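Local coordinates for centrosomal protein of 104 kDa (Homo sapiens, PDB 5LPH), which is required for ciliogenesis and for the structural integrity of the ciliary tip, and carries in this chain its tubulin-binding TOG domain, at residues L132-C137 / K174-I179; M167-E172 / K208-G213. All blocks are in the same frame, centred on the assembly; numbering follows the deposited sequence.

Interactions 1 and 2 sit side by side in the helical TOG domain, their centres about 12 Å apart, and their segments alternate along the chain. Interaction 1 sets the turn and helix start of 174-179 against helix 131-147; interaction 2 brings the end of helix 154-169 to the end of helix 193-210. One continuous run, 167-179, supplies a side to each, so the two touch: Ile179 CD1 lies 3.6 Å from Ala168 N, and Lys174 CD packs 3.7 Å from Leu210 CD2. Each is only partly buried, but interaction 2 lies nearer the surface, with two exposed residues among its four, and adds a carboxylate, where interaction 1 brings methyl groups against one another and helix backbone.

Interaction 1 (L132-C137 / K174-I179); sequences LETAHC and KSLQII
Leu176 on the type I turn 174-177 faces Ala135 on helix 131-147, their CA atoms 7.3 Å apart, and just after it Gln177 takes a positive phi before the chain enters helix 178-183. Leu176 reaches the helix with one branch. Leu176 CD1 lies against two successive residues, 3.7 Å from Thr134 CG2 and 3.8 Å from Ala135 N, so it rests partly on the helix backbone itself. Thr134 and Leu176 cross obliquely. The threonine offers its methyl because CG2 stands anti to the backbone N, while OG1 (chi1 -59°) lies beside that nitrogen. Ile178 makes the second touch: the CD1 end of its longer branch comes to 3.9 Å from Ala135 CB and 4.0 Å from Ala135 CA. The small alanine thus has Leu176 CD1 near its amide and Ile178 CD1 against its methyl. No hydrogen bond links the two segments. Thr134 also touches Ile124 of helix 106-126, and Ile178 continues down helix 131-147 to Val138. The turn and helix start of 174-179 form the end of the HEAT 1 repeat, and through them that repeat end packs on helix 131-147 within the helical stack of the TOG domain.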
loop_
_atom_site.group_PDB
_atom_site.type_symbol
_atom_site.label_atom_id
_atom_site.label_comp_id
_atom_site.label_asym_id
_atom_site.label_seq_id
_atom_site.Cartn_x
_atom_site.Cartn_y
_atom_site.Cartn_z
ATOM N N LEU A 132 7.475 -4.887 15.516
ATOM C CA LEU A 132 6.702 -6.026 14.991
ATOM C C LEU A 132 5.201 -5.724 14.864
ATOM O O LEU A 132 4.543 -6.245 13.965
ATOM C CB LEU A 132 6.906 -7.287 15.843
ATOM C CG LEU A 132 8.280 -7.962 15.805
ATOM C CD1 LEU A 132 8.323 -9.094 16.824
ATOM C CD2 LEU A 132 8.612 -8.484 14.412
ATOM N N GLU A 133 4.669 -4.898 15.764
ATOM C CA GLU A 133 3.267 -4.465 15.676
ATOM C C GLU A 133 3.044 -3.516 14.504
ATOM O O GLU A 133 2.128 -3.722 13.702
ATOM C CB GLU A 133 2.794 -3.810 16.980
ATOM C CG GLU A 133 2.259 -4.801 17.997
ATOM C CD GLU A 133 3.332 -5.732 18.534
ATOM O OE1 GLU A 133 3.188 -6.967 18.372
ATOM O OE2 GLU A 133 4.326 -5.221 19.099
ATOM N N THR A 134 3.887 -2.487 14.408
ATOM C CA THR A 134 3.851 -1.556 13.279
ATOM C C THR A 134 3.936 -2.311 11.958
ATOM O O THR A 134 3.120 -2.094 11.064
ATOM C CB THR A 134 4.979 -0.513 13.363
ATOM O OG1 THR A 134 4.846 0.230 14.579
ATOM C CG2 THR A 134 4.915 0.457 12.190
ATOM N N ALA A 135 4.898 -3.224 11.864
ATOM C CA ALA A 135 5.053 -4.070 10.678
ATOM C C ALA A 135 3.796 -4.881 10.370
ATOM O O ALA A 135 3.407 -5.007 9.215
ATOM C CB ALA A 135 6.255 -4.993 10.836
ATOM N N HIS A 136 3.172 -5.440 11.403
ATOM C CA HIS A 136 1.938 -6.213 11.227
ATOM C C HIS A 136 0.793 -5.369 10.618
ATOM O O HIS A 136 0.136 -5.816 9.683
ATOM C CB HIS A 136 1.503 -6.854 12.550
ATOM C CG HIS A 136 0.268 -7.688 12.432
ATOM N ND1 HIS A 136 0.280 -8.979 11.949
ATOM C CD2 HIS A 136 -1.024 -7.403 12.715
ATOM C CE1 HIS A 136 -0.951 -9.458 11.949
ATOM N NE2 HIS A 136 -1.760 -8.520 12.411
ATOM N N CYS A 137 0.585 -4.158 11.136
ATOM C CA CYS A 137 -0.410 -3.232 10.581
ATOM C C CYS A 137 -0.171 -2.958 9.104
ATOM O O CYS A 137 -1.088 -3.032 8.282
ATOM C CB CYS A 137 -0.398 -1.903 11.332
ATOM S SG CYS A 137 -0.913 -2.030 13.053
ATOM N N LYS A 174 8.521 4.322 7.815
ATOM C CA LYS A 174 9.663 4.613 6.934
ATOM C C LYS A 174 10.911 3.802 7.309
ATOM O O LYS A 174 11.614 3.314 6.427
ATOM C CB LYS A 174 9.997 6.117 6.955
ATOM C CG LYS A 174 11.136 6.505 6.020
ATOM C CD LYS A 174 11.451 7.991 5.961
ATOM C CE LYS A 174 12.918 8.222 5.639
ATOM N NZ LYS A 174 13.354 9.636 5.759
ATOM N N SER A 175 11.167 3.666 8.611
ATOM C CA SER A 175 12.304 2.883 9.130
ATOM C C SER A 175 12.292 1.397 8.752
ATOM O O SER A 175 13.353 0.787 8.634
ATOM C CB SER A 175 12.361 2.985 10.658
ATOM O OG SER A 175 12.278 4.333 11.091
ATOM N N LEU A 176 11.104 0.819 8.582
ATOM C CA LEU A 176 10.959 -0.613 8.279
ATOM C C LEU A 176 11.242 -1.001 6.833
ATOM O O LEU A 176 11.442 -2.186 6.554
ATOM C CB LEU A 176 9.552 -1.094 8.638
ATOM C CG LEU A 176 9.165 -0.998 10.115
ATOM C CD1 LEU A 176 7.656 -1.065 10.279
ATOM C CD2 LEU A 176 9.846 -2.098 10.916
ATOM N N GLN A 177 11.213 -0.025 5.921
ATOM C CA GLN A 177 11.487 -0.250 4.491
ATOM C C GLN A 177 10.522 -1.220 3.789
ATOM O O GLN A 177 10.866 -1.826 2.766
ATOM C CB GLN A 177 12.937 -0.720 4.277
ATOM C CG GLN A 177 13.996 0.157 4.924
ATOM C CD GLN A 177 15.412 -0.315 4.631
ATOM O OE1 GLN A 177 15.627 -1.247 3.847
ATOM N NE2 GLN A 177 16.390 0.326 5.267
ATOM N N ILE A 178 9.304 -1.330 4.307
ATOM C CA ILE A 178 8.341 -2.321 3.824
ATOM C C ILE A 178 7.612 -1.840 2.564
ATOM O O ILE A 178 7.478 -2.599 1.602
ATOM C CB ILE A 178 7.322 -2.683 4.934
ATOM C CG1 ILE A 178 8.032 -3.414 6.081
ATOM C CG2 ILE A 178 6.196 -3.555 4.391
ATOM C CD1 ILE A 178 7.251 -3.412 7.376
ATOM N N ILE A 179 7.132 -0.596 2.578
ATOM C CA ILE A 179 6.253 -0.097 1.507
ATOM C C ILE A 179 6.944 -0.024 0.143
ATOM O O ILE A 179 6.351 -0.449 -0.849
ATOM C CB ILE A 179 5.532 1.227 1.899
ATOM C CG1 ILE A 179 4.440 0.898 2.928
ATOM C CG2 ILE A 179 4.917 1.925 0.684
ATOM C CD1 ILE A 179 3.832 2.086 3.643
#

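Interaction 2 (M167-E172 / K208-G213); sequences MALFKE and KDLGTG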
loop_
_atom_site.group_PDB
_atom_site.type_symbol
_atom_site.label_atom_id
_atom_site.label_comp_id
_atom_site.label_asym_id
_atom_site.label_seq_id
_atom_site.Cartn_x
_atom_site.Cartn_y
_atom_site.Cartn_z
HETATM N N MSE A 167 1.523 6.970 4.843
HETATM C CA MSE A 167 2.078 5.931 5.728
HETATM C C MSE A 167 3.538 5.689 5.446
HETATM O O MSE A 167 4.323 5.544 6.380
HETATM C CB MSE A 167 1.388 4.565 5.628
HETATM C CG MSE A 167 0.031 4.364 6.273
HETATM SE SE MSE A 167 -0.175 2.395 6.441
HETATM C CE MSE A 167 -0.226 1.865 4.540
ATOM N N ALA A 168 3.923 5.653 4.169
ATOM C CA ALA A 168 5.326 5.459 3.781
ATOM C C ALA A 168 6.294 6.483 4.393
ATOM O O ALA A 168 7.479 6.175 4.579
ATOM C CB ALA A 168 5.463 5.451 2.265
ATOM N N LEU A 169 5.789 7.685 4.690
ATOM C CA LEU A 169 6.587 8.766 5.277
ATOM C C LEU A 169 6.417 8.967 6.802
ATOM O O LEU A 169 7.167 9.750 7.387
ATOM C CB LEU A 169 6.322 10.076 4.508
ATOM C CG LEU A 169 6.932 10.101 3.087
ATOM C CD1 LEU A 169 6.192 10.934 2.036
ATOM C CD2 LEU A 169 8.387 10.534 3.203
ATOM N N PHE A 170 5.473 8.272 7.446
ATOM C CA PHE A 170 5.439 8.209 8.920
ATOM C C PHE A 170 6.751 7.599 9.417
ATOM O O PHE A 170 7.191 6.562 8.917
ATOM C CB PHE A 170 4.281 7.333 9.462
ATOM C CG PHE A 170 2.868 7.904 9.261
ATOM C CD1 PHE A 170 2.576 9.281 9.104
ATOM C CD2 PHE A 170 1.793 7.015 9.254
ATOM C CE1 PHE A 170 1.255 9.712 8.924
ATOM C CE2 PHE A 170 0.485 7.442 9.070
ATOM C CZ PHE A 170 0.214 8.790 8.910
ATOM N N LYS A 171 7.346 8.239 10.420
ATOM C CA LYS A 171 8.706 7.921 10.889
ATOM C C LYS A 171 8.909 6.426 11.187
ATOM O O LYS A 171 9.853 5.795 10.679
ATOM C CB LYS A 171 9.029 8.788 12.128
ATOM C CG LYS A 171 9.056 10.289 11.844
ATOM C CD LYS A 171 9.523 11.092 13.046
ATOM C CE LYS A 171 9.590 12.577 12.716
ATOM N NZ LYS A 171 10.063 13.386 13.874
ATOM N N GLU A 172 7.978 5.854 11.944
ATOM C CA GLU A 172 8.067 4.453 12.366
ATOM C C GLU A 172 7.962 3.470 11.196
ATOM O O GLU A 172 8.633 2.435 11.190
ATOM C CB GLU A 172 6.984 4.112 13.397
ATOM C CG GLU A 172 6.904 4.999 14.621
ATOM C CD GLU A 172 5.880 6.128 14.506
ATOM O OE1 GLU A 172 5.675 6.665 13.392
ATOM O OE2 GLU A 172 5.278 6.481 15.541
ATOM N N LYS A 208 11.417 9.749 -5.370
ATOM C CA LYS A 208 11.882 11.139 -5.232
ATOM C C LYS A 208 11.885 11.632 -3.779
ATOM O O LYS A 208 12.794 12.353 -3.379
ATOM C CB LYS A 208 11.087 12.096 -6.141
ATOM C CG LYS A 208 11.308 11.785 -7.615
ATOM C CD LYS A 208 10.298 12.468 -8.521
ATOM C CE LYS A 208 10.459 12.007 -9.964
ATOM N NZ LYS A 208 10.138 13.088 -10.937
ATOM N N ASP A 209 10.888 11.231 -2.991
ATOM C CA ASP A 209 10.791 11.644 -1.581
ATOM C C ASP A 209 11.757 10.890 -0.654
ATOM O O ASP A 209 12.319 11.491 0.254
ATOM C CB ASP A 209 9.351 11.481 -1.052
ATOM C CG ASP A 209 8.326 12.328 -1.811
ATOM O OD1 ASP A 209 8.689 13.362 -2.417
ATOM O OD2 ASP A 209 7.136 11.941 -1.808
ATOM N N LEU A 210 11.928 9.585 -0.876
ATOM C CA LEU A 210 12.719 8.713 0.012
ATOM C C LEU A 210 14.134 8.400 -0.481
ATOM O O LEU A 210 15.022 8.134 0.331
ATOM C CB LEU A 210 11.992 7.385 0.227
ATOM C CG LEU A 210 10.625 7.427 0.907
ATOM C CD1 LEU A 210 9.982 6.050 0.879
ATOM C CD2 LEU A 210 10.751 7.924 2.336
ATOM N N GLY A 211 14.334 8.398 -1.799
ATOM C CA GLY A 211 15.644 8.142 -2.391
ATOM C C GLY A 211 16.057 6.688 -2.289
ATOM O O GLY A 211 15.222 5.809 -2.082
ATOM N N THR A 212 17.360 6.457 -2.436
ATOM C CA THR A 212 17.959 5.123 -2.416
ATOM C C THR A 212 18.807 4.959 -1.146
ATOM O O THR A 212 19.279 5.945 -0.580
ATOM C CB THR A 212 18.818 4.926 -3.689
ATOM O OG1 THR A 212 17.972 4.969 -4.850
ATOM C CG2 THR A 212 19.581 3.609 -3.673
ATOM N N GLY A 213 18.974 3.716 -0.696
ATOM C CA GLY A 213 19.844 3.391 0.443
ATOM C C GLY A 213 19.045 2.939 1.648
ATOM O O GLY A 213 18.651 1.771 1.730
#
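Leu169 and Leu210 meet where helices 154-169 and 193-210 come to an end, and with Asp209 they account for most of the surface buried here. The two leucines cross at a slant and touch methyl to methyl, Leu169 CD2 lying 3.6 Å from Leu210 CD2. Leu169 CB points past the other helix, but chi1 of -71° puts CG beside the backbone N, and the branches from there reach Leu210 and Asp209. The second of these branches brings Leu169 CD1 to 4.1 Å from Asp209 OD2; these two side chains stand at about a right angle. A methyl group gives that carboxylate oxygen no hydrogen-bond donor, so this is simple packing. Leu210 CD2 also approaches the backbone of the first helix, 4.3 Å from Ala168 O. Ala168 loses some surface to the contact too, although its CB stays 4.8 Å from Leu210 CD1. Ala168 and Leu169 also touch Leu206 of helix 193-210, while Leu210 touches Pro180 of helix 178-183. With no hydrogen bond or salt bridge across it, the contact depends on dispersion and on partly shielding the leucine methyls from water, and the carboxylate of exposed Asp209 probably stays largely hydrated at its margin.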